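Local coordinates for protein putative glutathionylspermidine synthase (Methylobacillus flagellatus, PDB 3N6X) that probably acts as an ATP-dependent, amide-forming ligase of the circularly permuted ATP-grasp type, perhaps a glutathionylspermidine synthase, at residues Met13-Gln16 with Arg21-Tyr24; Ile92-Ala97 with Asp322-Val327; Asn205-Val210 with Pro218-Leu223. One frame throughout, in Å; residues are numbered along the deposited sequence.

The three contacts illustrate how one polypeptide combines a short loop closure, a contact between segments remote in sequence, and a helix packed on a strand. Contact 1 closes first, before helix 25-33, about 32 Å centre to centre from contact 2 and 42 Å from contact 3, which lies across the chain's centre from it. Contact 2 joins helix 81-105 to the start of helix 327-335, beside the nine-stranded sheet. Between these distant segments the chain makes contact 3, helix 199-209 on strand 220-223 of the six-stranded sheet, about 10 Å from contact 2 at the nearest atoms. Contact 1 thus fastens the N-terminal loop beside strand 413-418, while contacts 2 and 3 pack helices by two different sheets.

Contact 1: residues Met13-Gln16 with Arg21-Tyr24; sequences MFLQ and RPIY
The hydroxyl of Y24, whose ring lies against M13, is gripped from outside by two backbone groups, the carbonyl of P76 and the amide of I78, which fix the far end of the ring. At its near end the ring meets M13, a selenomethionine. CB of M13 sits 3.7 Å above the ring plane, displaced toward the rim, and makes a CH-pi contact 4.0 Å from the centroid of Y24. With CG anti to the backbone N of M13 (chi1 -173°), the chain runs past the root of the tyrosine, CG lying 3.4 Å from Y24 CB. It then bends at the last torsion and brings methyl CE to within 3.3 Å of Y24 CD1. The selenium itself views the ring obliquely, 5.2 Å from the centroid, a Met-aromatic contact.

Between the backbones, R21 N donates to M13 O almost in a straight line (175°); the modelled 2.5 Å is very short, and its exact length is doubtful. Alongside this bond, CG of L15 touches CG of R21 at 3.6 Å, the two side chains crossing at about a right angle. Of the arginine side chain, it is the aliphatic root that meets L15. Its guanidinium donates to the carbonyl of E12 and forms salt bridges to E83 and E154, whose carboxylates would probably offset the nearby charge of R151.

Backbone bond and ring contact together pull the chain back on itself across four intervening residues, a loop that runs into helix 25-33. Beside it lies strand 413-418, with P415 against M13 and C414 against Y24.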
loop_
_atom_site.group_PDB
_atom_site.type_symbol
_atom_site.label_atom_id
_atom_site.label_comp_id
_atom_site.label_asym_id
_atom_site.label_seq_id
_atom_site.Cartn_x
_atom_site.Cartn_y
_atom_site.Cartn_z
HETATM N N MSE A 13 -11.690 -5.405 -19.414
HETATM C CA MSE A 13 -12.740 -6.262 -19.990
HETATM C C MSE A 13 -12.799 -6.230 -21.526
HETATM O O MSE A 13 -12.818 -7.290 -22.147
HETATM C CB MSE A 13 -14.116 -5.907 -19.387
HETATM C CG MSE A 13 -15.247 -6.854 -19.791
HETATM SE SE MSE A 13 -17.031 -6.251 -19.232
HETATM C CE MSE A 13 -16.950 -6.532 -17.356
ATOM N N PHE A 14 -12.880 -5.017 -22.130
ATOM C CA PHE A 14 -13.045 -4.865 -23.586
ATOM C C PHE A 14 -11.736 -4.704 -24.365
ATOM O O PHE A 14 -10.971 -3.772 -24.110
ATOM C CB PHE A 14 -14.040 -3.739 -23.913
ATOM C CG PHE A 14 -15.374 -3.891 -23.217
ATOM C CD1 PHE A 14 -16.307 -4.825 -23.659
ATOM C CD2 PHE A 14 -15.689 -3.119 -22.103
ATOM C CE1 PHE A 14 -17.534 -4.974 -23.006
ATOM C CE2 PHE A 14 -16.917 -3.268 -21.453
ATOM C CZ PHE A 14 -17.833 -4.193 -21.908
ATOM N N LEU A 15 -11.509 -5.607 -25.349
ATOM C CA LEU A 15 -10.312 -5.654 -26.206
ATOM C C LEU A 15 -10.241 -4.497 -27.238
ATOM O O LEU A 15 -10.905 -3.469 -27.064
ATOM C CB LEU A 15 -10.232 -7.018 -26.930
ATOM C CG LEU A 15 -9.451 -8.122 -26.217
ATOM C CD1 LEU A 15 -9.901 -9.497 -26.683
ATOM C CD2 LEU A 15 -7.948 -7.956 -26.416
ATOM N N GLN A 16 -9.403 -4.680 -28.312
ATOM C CA GLN A 16 -9.164 -3.706 -29.397
ATOM C C GLN A 16 -10.460 -3.127 -29.984
ATOM O O GLN A 16 -10.534 -1.921 -30.242
ATOM C CB GLN A 16 -8.307 -4.334 -30.507
ATOM N N ARG A 21 -12.477 -9.504 -23.248
ATOM C CA ARG A 21 -11.279 -10.290 -22.937
ATOM C C ARG A 21 -11.713 -11.631 -22.319
ATOM O O ARG A 21 -12.620 -11.652 -21.482
ATOM C CB ARG A 21 -10.351 -9.526 -21.977
ATOM C CG ARG A 21 -9.409 -8.564 -22.684
ATOM C CD ARG A 21 -8.490 -7.828 -21.724
ATOM N NE ARG A 21 -7.405 -8.682 -21.224
ATOM C CZ ARG A 21 -7.077 -8.797 -19.937
ATOM N NH1 ARG A 21 -7.749 -8.128 -19.010
ATOM N NH2 ARG A 21 -6.075 -9.587 -19.570
ATOM N N PRO A 22 -11.120 -12.768 -22.763
ATOM C CA PRO A 22 -11.564 -14.083 -22.252
ATOM C C PRO A 22 -11.876 -14.150 -20.752
ATOM O O PRO A 22 -12.874 -14.765 -20.367
ATOM C CB PRO A 22 -10.415 -15.015 -22.634
ATOM C CG PRO A 22 -9.845 -14.411 -23.867
ATOM C CD PRO A 22 -10.061 -12.912 -23.785
ATOM N N ILE A 23 -11.051 -13.481 -19.911
ATOM C CA ILE A 23 -11.202 -13.490 -18.452
ATOM C C ILE A 23 -12.541 -12.929 -17.959
ATOM O O ILE A 23 -13.037 -13.365 -16.925
ATOM C CB ILE A 23 -9.974 -12.835 -17.739
ATOM C CG1 ILE A 23 -9.899 -13.272 -16.261
ATOM C CG2 ILE A 23 -9.966 -11.297 -17.894
ATOM C CD1 ILE A 23 -8.624 -13.223 -15.694
ATOM N N TYR A 24 -13.122 -11.977 -18.697
ATOM C CA TYR A 24 -14.381 -11.339 -18.312
ATOM C C TYR A 24 -15.632 -11.927 -19.026
ATOM O O TYR A 24 -16.742 -11.437 -18.799
ATOM C CB TYR A 24 -14.294 -9.839 -18.563
ATOM C CG TYR A 24 -13.752 -9.050 -17.396
ATOM C CD1 TYR A 24 -14.591 -8.616 -16.371
ATOM C CD2 TYR A 24 -12.406 -8.690 -17.335
ATOM C CE1 TYR A 24 -14.105 -7.852 -15.311
ATOM C CE2 TYR A 24 -11.907 -7.930 -16.276
ATOM C CZ TYR A 24 -12.760 -7.522 -15.260
ATOM O OH TYR A 24 -12.279 -6.772 -14.221
#

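Contact 2: residues Ile92-Ala97 with Asp322-Val327; sequences IQRVKA and DTYIYV
Van der Waals contact over a flat group comes first: V327 presses one methyl, CG1, onto a face of the R94 guanidinium, 3.5 Å above its plane and over its centre. The same methyl lies 3.8 Å from R94 CG, further back along the chain. Such a reach depends on R94 being stretched out, with CG anti to the backbone N (chi1 -170°) and the chain extended as far as NE.

Y324 supplies the second packing contact. Its ring carbon CE1 lies 3.4 Å from R94 NH2, with the guanidinium and ring planes turned 44° apart, an oblique approach.

In this circularly permuted ATP-grasp protein the pair ties helix 81-105 to the turn that opens helix 327-335, with strand 157-163 of the large sheet alongside.

Polar bonds hold both flat groups from beyond the two segments. R94 NE forms a salt bridge to D162, while NH1 bonds to N343 OD1; the amide nitrogen of N343 in turn reaches Y324 O. The hydroxyl of Y324 is bound to the backbone at V159 and V344. A leucine in place of R94 would probably leave D162 without this charged mate and V327 CG1 without the flat surface beneath it.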
loop_
_atom_site.group_PDB
_atom_site.type_symbol
_atom_site.label_atom_id
_atom_site.label_comp_id
_atom_site.label_asym_id
_atom_site.label_seq_id
_atom_site.Cartn_x
_atom_site.Cartn_y
_atom_site.Cartn_z
ATOM N N ILE A 92 7.586 -9.450 -4.799
ATOM C CA ILE A 92 8.492 -10.126 -3.849
ATOM C C ILE A 92 9.948 -9.712 -4.117
ATOM O O ILE A 92 10.702 -9.446 -3.173
ATOM C CB ILE A 92 8.302 -11.678 -3.891
ATOM C CG1 ILE A 92 6.973 -12.082 -3.227
ATOM C CG2 ILE A 92 9.505 -12.425 -3.241
ATOM C CD1 ILE A 92 6.482 -13.515 -3.566
ATOM N N GLN A 93 10.334 -9.645 -5.411
ATOM C CA GLN A 93 11.691 -9.260 -5.815
ATOM C C GLN A 93 12.013 -7.859 -5.313
ATOM O O GLN A 93 13.076 -7.646 -4.727
ATOM C CB GLN A 93 11.835 -9.328 -7.352
ATOM C CG GLN A 93 13.211 -8.874 -7.840
ATOM C CD GLN A 93 13.223 -8.546 -9.296
ATOM O OE1 GLN A 93 12.544 -7.628 -9.762
ATOM N NE2 GLN A 93 14.034 -9.255 -10.036
ATOM N N ARG A 94 11.065 -6.909 -5.517
ATOM C CA ARG A 94 11.203 -5.515 -5.130
ATOM C C ARG A 94 11.321 -5.369 -3.619
ATOM O O ARG A 94 12.214 -4.674 -3.139
ATOM C CB ARG A 94 10.015 -4.701 -5.664
ATOM C CG ARG A 94 10.204 -3.202 -5.523
ATOM C CD ARG A 94 9.035 -2.426 -6.097
ATOM N NE ARG A 94 9.212 -0.982 -5.913
ATOM C CZ ARG A 94 9.671 -0.157 -6.852
ATOM N NH1 ARG A 94 10.000 -0.622 -8.053
ATOM N NH2 ARG A 94 9.800 1.138 -6.599
ATOM N N VAL A 95 10.448 -6.054 -2.870
ATOM C CA VAL A 95 10.442 -6.004 -1.410
ATOM C C VAL A 95 11.685 -6.665 -0.810
ATOM O O VAL A 95 12.245 -6.125 0.146
ATOM C CB VAL A 95 9.098 -6.522 -0.828
ATOM C CG1 VAL A 95 9.170 -6.719 0.692
ATOM C CG2 VAL A 95 7.969 -5.568 -1.190
ATOM N N LYS A 96 12.202 -7.750 -1.440
ATOM C CA LYS A 96 13.461 -8.355 -0.955
ATOM C C LYS A 96 14.607 -7.366 -1.065
ATOM O O LYS A 96 15.358 -7.205 -0.114
ATOM C CB LYS A 96 13.801 -9.658 -1.697
ATOM C CG LYS A 96 12.970 -10.852 -1.232
ATOM C CD LYS A 96 13.194 -12.070 -2.137
ATOM C CE LYS A 96 12.687 -13.351 -1.513
ATOM N NZ LYS A 96 12.801 -14.500 -2.454
ATOM N N ALA A 97 14.702 -6.658 -2.193
ATOM C CA ALA A 97 15.762 -5.661 -2.428
ATOM C C ALA A 97 15.618 -4.462 -1.473
ATOM O O ALA A 97 16.616 -3.972 -0.963
ATOM C CB ALA A 97 15.729 -5.191 -3.873
ATOM N N ASP A 322 12.704 10.590 -2.516
ATOM C CA ASP A 322 14.068 10.705 -3.038
ATOM C C ASP A 322 14.804 9.369 -3.164
ATOM O O ASP A 322 15.814 9.293 -3.874
ATOM C CB ASP A 322 14.894 11.704 -2.221
ATOM C CG ASP A 322 14.454 13.151 -2.386
ATOM O OD1 ASP A 322 13.998 13.517 -3.504
ATOM O OD2 ASP A 322 14.590 13.921 -1.419
ATOM N N THR A 323 14.327 8.321 -2.474
ATOM C CA THR A 323 14.984 7.005 -2.544
ATOM C C THR A 323 14.343 6.139 -3.620
ATOM O O THR A 323 15.013 5.294 -4.202
ATOM C CB THR A 323 14.985 6.330 -1.171
ATOM O OG1 THR A 323 15.485 7.250 -0.211
ATOM C CG2 THR A 323 15.830 5.082 -1.139
ATOM N N TYR A 324 13.046 6.370 -3.889
ATOM C CA TYR A 324 12.235 5.641 -4.864
ATOM C C TYR A 324 12.963 5.414 -6.195
ATOM O O TYR A 324 12.862 4.331 -6.784
ATOM C CB TYR A 324 10.893 6.390 -5.094
ATOM C CG TYR A 324 10.093 5.876 -6.274
ATOM C CD1 TYR A 324 9.298 4.734 -6.163
ATOM C CD2 TYR A 324 10.126 6.531 -7.502
ATOM C CE1 TYR A 324 8.553 4.263 -7.245
ATOM C CE2 TYR A 324 9.401 6.058 -8.598
ATOM C CZ TYR A 324 8.606 4.933 -8.462
ATOM O OH TYR A 324 7.907 4.465 -9.546
ATOM N N ILE A 325 13.710 6.421 -6.655
ATOM C CA ILE A 325 14.382 6.362 -7.947
ATOM C C ILE A 325 15.539 5.350 -8.008
ATOM O O ILE A 325 15.942 4.952 -9.102
ATOM C CB ILE A 325 14.768 7.783 -8.435
ATOM C CG1 ILE A 325 15.831 8.425 -7.511
ATOM C CG2 ILE A 325 13.490 8.687 -8.561
ATOM C CD1 ILE A 325 16.519 9.678 -8.096
ATOM N N TYR A 326 16.048 4.906 -6.839
ATOM C CA TYR A 326 17.170 3.953 -6.774
ATOM C C TYR A 326 16.740 2.496 -6.654
ATOM O O TYR A 326 17.590 1.609 -6.687
ATOM C CB TYR A 326 18.128 4.327 -5.627
ATOM C CG TYR A 326 18.654 5.741 -5.745
ATOM C CD1 TYR A 326 19.533 6.097 -6.765
ATOM C CD2 TYR A 326 18.241 6.736 -4.861
ATOM C CE1 TYR A 326 19.985 7.410 -6.905
ATOM C CE2 TYR A 326 18.696 8.047 -4.984
ATOM C CZ TYR A 326 19.548 8.385 -6.021
ATOM O OH TYR A 326 19.993 9.673 -6.143
ATOM N N VAL A 327 15.431 2.241 -6.509
ATOM C CA VAL A 327 14.916 0.882 -6.313
ATOM C C VAL A 327 15.337 -0.106 -7.421
ATOM O O VAL A 327 15.917 -1.136 -7.083
ATOM C CB VAL A 327 13.401 0.830 -5.939
ATOM C CG1 VAL A 327 12.946 -0.611 -5.717
ATOM C CG2 VAL A 327 13.137 1.660 -4.694
#

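Contact 3: residues Asn205-Val210 with Pro218-Leu223; sequences NNLRAV and PTVVLL
The end of helix 199-209 and the entry to strand 220-223 come together at R208 and P218, whose CA atoms are 5.9 Å apart. This is alpha/beta packing. The strand runs parallel to both 245-247 and 268-275 in the six-stranded sheet, and the chain passes from 220-223 to 245-247 through helix 232-242, a beta-alpha-beta crossover, with helix 199-209 preceding it.

The touching side chains form a short apolar seam. P218 turns its ring toward the helix and places CG 3.6 Å from R208 O, so that the ring meets the last turn at its backbone as well as its side chain. The same CG is 3.8 Å from R208 CB. Two residues further on, V220 also faces the helix and spreads its methyls between two neighbouring residues there. CG1 meets CD1 of L207 at 3.9 Å, the side chains crossing at about a right angle, while CG2 lies 4.1 Å from R208 CG. The split follows from the valine torsion, which sets CG1 anti to the backbone N (chi1 -174°) and CG2 anti to the carbonyl carbon.

Buried L207 and V220 make the inner part of the seam, and Y274 of strand 268-275 continues it beyond L207. R208 forms the outer part: its methylenes are used for packing, while the chain bends at chi3 (80°) before the guanidinium. R208 O also accepts a hydrogen bond from a glycerol, probably from the crystallisation liquor.

A water bridge here is tentative, since it belongs to one of two R208 conformers: the water accepts from NE of R208 at 2.9 Å, lying at the guanidinium's edge and in its plane, and donates to P218 O at 3.1 Å.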
loop_
_atom_site.group_PDB
_atom_site.type_symbol
_atom_site.label_atom_id
_atom_site.label_comp_id
_atom_site.label_asym_id
_atom_site.label_seq_id
_atom_site.Cartn_x
_atom_site.Cartn_y
_atom_site.Cartn_z
ATOM N N ASN A 205 1.315 -15.258 12.052
ATOM C CA ASN A 205 2.366 -16.274 11.981
ATOM C C ASN A 205 3.731 -15.662 11.622
ATOM O O ASN A 205 4.743 -16.034 12.218
ATOM C CB ASN A 205 1.983 -17.357 10.999
ATOM C CG ASN A 205 2.885 -18.538 11.063
ATOM O OD1 ASN A 205 2.976 -19.219 12.092
ATOM N ND2 ASN A 205 3.623 -18.770 9.980
ATOM N N ASN A 206 3.745 -14.688 10.696
ATOM C CA ASN A 206 4.959 -13.962 10.328
ATOM C C ASN A 206 5.493 -13.108 11.484
ATOM O O ASN A 206 6.714 -12.973 11.619
ATOM C CB ASN A 206 4.716 -13.086 9.094
ATOM C CG ASN A 206 4.753 -13.825 7.766
ATOM O OD1 ASN A 206 4.457 -13.264 6.720
ATOM N ND2 ASN A 206 5.073 -15.097 7.783
ATOM N N LEU A 207 4.589 -12.496 12.298
ATOM C CA LEU A 207 5.025 -11.672 13.450
ATOM C C LEU A 207 5.684 -12.552 14.531
ATOM O O LEU A 207 6.680 -12.147 15.123
ATOM C CB LEU A 207 3.866 -10.842 14.044
ATOM C CG LEU A 207 3.309 -9.722 13.147
ATOM C CD1 LEU A 207 2.066 -9.108 13.746
ATOM C CD2 LEU A 207 4.344 -8.649 12.900
ATOM N N ARG A 208 5.146 -13.765 14.749
ATOM C CA ARG A 208 5.702 -14.728 15.708
ATOM C C ARG A 208 7.102 -15.163 15.270
ATOM O O ARG A 208 7.977 -15.379 16.107
ATOM C CB ARG A 208 4.788 -15.966 15.821
ATOM C CG ARG A 208 3.433 -15.686 16.455
ATOM C CD ARG A 208 2.499 -16.875 16.322
ATOM N NE ARG A 208 2.786 -17.897 17.329
ATOM C CZ ARG A 208 3.403 -19.043 17.073
ATOM N NH1 ARG A 208 3.780 -19.340 15.834
ATOM N NH2 ARG A 208 3.647 -19.903 18.052
ATOM N N ALA A 209 7.306 -15.291 13.946
ATOM C CA ALA A 209 8.560 -15.735 13.341
ATOM C C ALA A 209 9.690 -14.713 13.515
ATOM O O ALA A 209 10.866 -15.067 13.368
ATOM C CB ALA A 209 8.339 -16.033 11.859
ATOM N N VAL A 210 9.340 -13.440 13.805
ATOM C CA VAL A 210 10.344 -12.389 13.978
ATOM C C VAL A 210 10.579 -12.069 15.421
ATOM O O VAL A 210 11.178 -11.047 15.723
ATOM C CB VAL A 210 10.119 -11.118 13.102
ATOM C CG1 VAL A 210 10.342 -11.427 11.623
ATOM C CG2 VAL A 210 8.741 -10.498 13.342
ATOM N N PRO A 218 5.950 -16.580 21.455
ATOM C CA PRO A 218 5.919 -15.113 21.553
ATOM C C PRO A 218 4.547 -14.520 21.762
ATOM O O PRO A 218 3.575 -14.980 21.182
ATOM C CB PRO A 218 6.544 -14.650 20.236
ATOM C CG PRO A 218 6.386 -15.797 19.316
ATOM C CD PRO A 218 6.431 -17.028 20.131
ATOM N N THR A 219 4.474 -13.501 22.623
ATOM C CA THR A 219 3.266 -12.748 22.847
ATOM C C THR A 219 3.284 -11.588 21.848
ATOM O O THR A 219 4.266 -10.856 21.784
ATOM C CB THR A 219 3.204 -12.278 24.311
ATOM O OG1 THR A 219 3.109 -13.427 25.155
ATOM C CG2 THR A 219 2.031 -11.337 24.581
ATOM N N VAL A 220 2.221 -11.451 21.054
ATOM C CA VAL A 220 2.116 -10.410 20.029
ATOM C C VAL A 220 0.978 -9.455 20.370
ATOM O O VAL A 220 -0.109 -9.900 20.713
ATOM C CB VAL A 220 1.936 -11.019 18.603
ATOM C CG1 VAL A 220 1.985 -9.932 17.526
ATOM C CG2 VAL A 220 2.970 -12.109 18.322
ATOM N N VAL A 221 1.232 -8.144 20.293
ATOM C CA VAL A 221 0.207 -7.123 20.518
ATOM C C VAL A 221 0.204 -6.140 19.331
ATOM O O VAL A 221 1.179 -6.082 18.580
ATOM C CB VAL A 221 0.376 -6.371 21.882
ATOM C CG1 VAL A 221 0.367 -7.339 23.070
ATOM C CG2 VAL A 221 1.629 -5.497 21.890
ATOM N N LEU A 222 -0.888 -5.394 19.159
ATOM C CA LEU A 222 -0.962 -4.346 18.146
ATOM C C LEU A 222 -0.994 -2.986 18.866
ATOM O O LEU A 222 -1.967 -2.683 19.569
ATOM C CB LEU A 222 -2.203 -4.514 17.246
ATOM C CG LEU A 222 -2.186 -3.752 15.882
ATOM C CD1 LEU A 222 -3.235 -4.317 14.941
ATOM C CD2 LEU A 222 -2.423 -2.244 16.063
ATOM N N LEU A 223 0.088 -2.184 18.721
ATOM C CA LEU A 223 0.157 -0.852 19.334
ATOM C C LEU A 223 -0.526 0.206 18.435
ATOM O O LEU A 223 -0.085 0.447 17.314
ATOM C CB LEU A 223 1.609 -0.478 19.670
ATOM C CG LEU A 223 1.890 0.947 20.147
ATOM C CD1 LEU A 223 1.266 1.221 21.528
ATOM C CD2 LEU A 223 3.384 1.213 20.181
HETATM O O HOH W 1 2.815 -17.829 20.203
#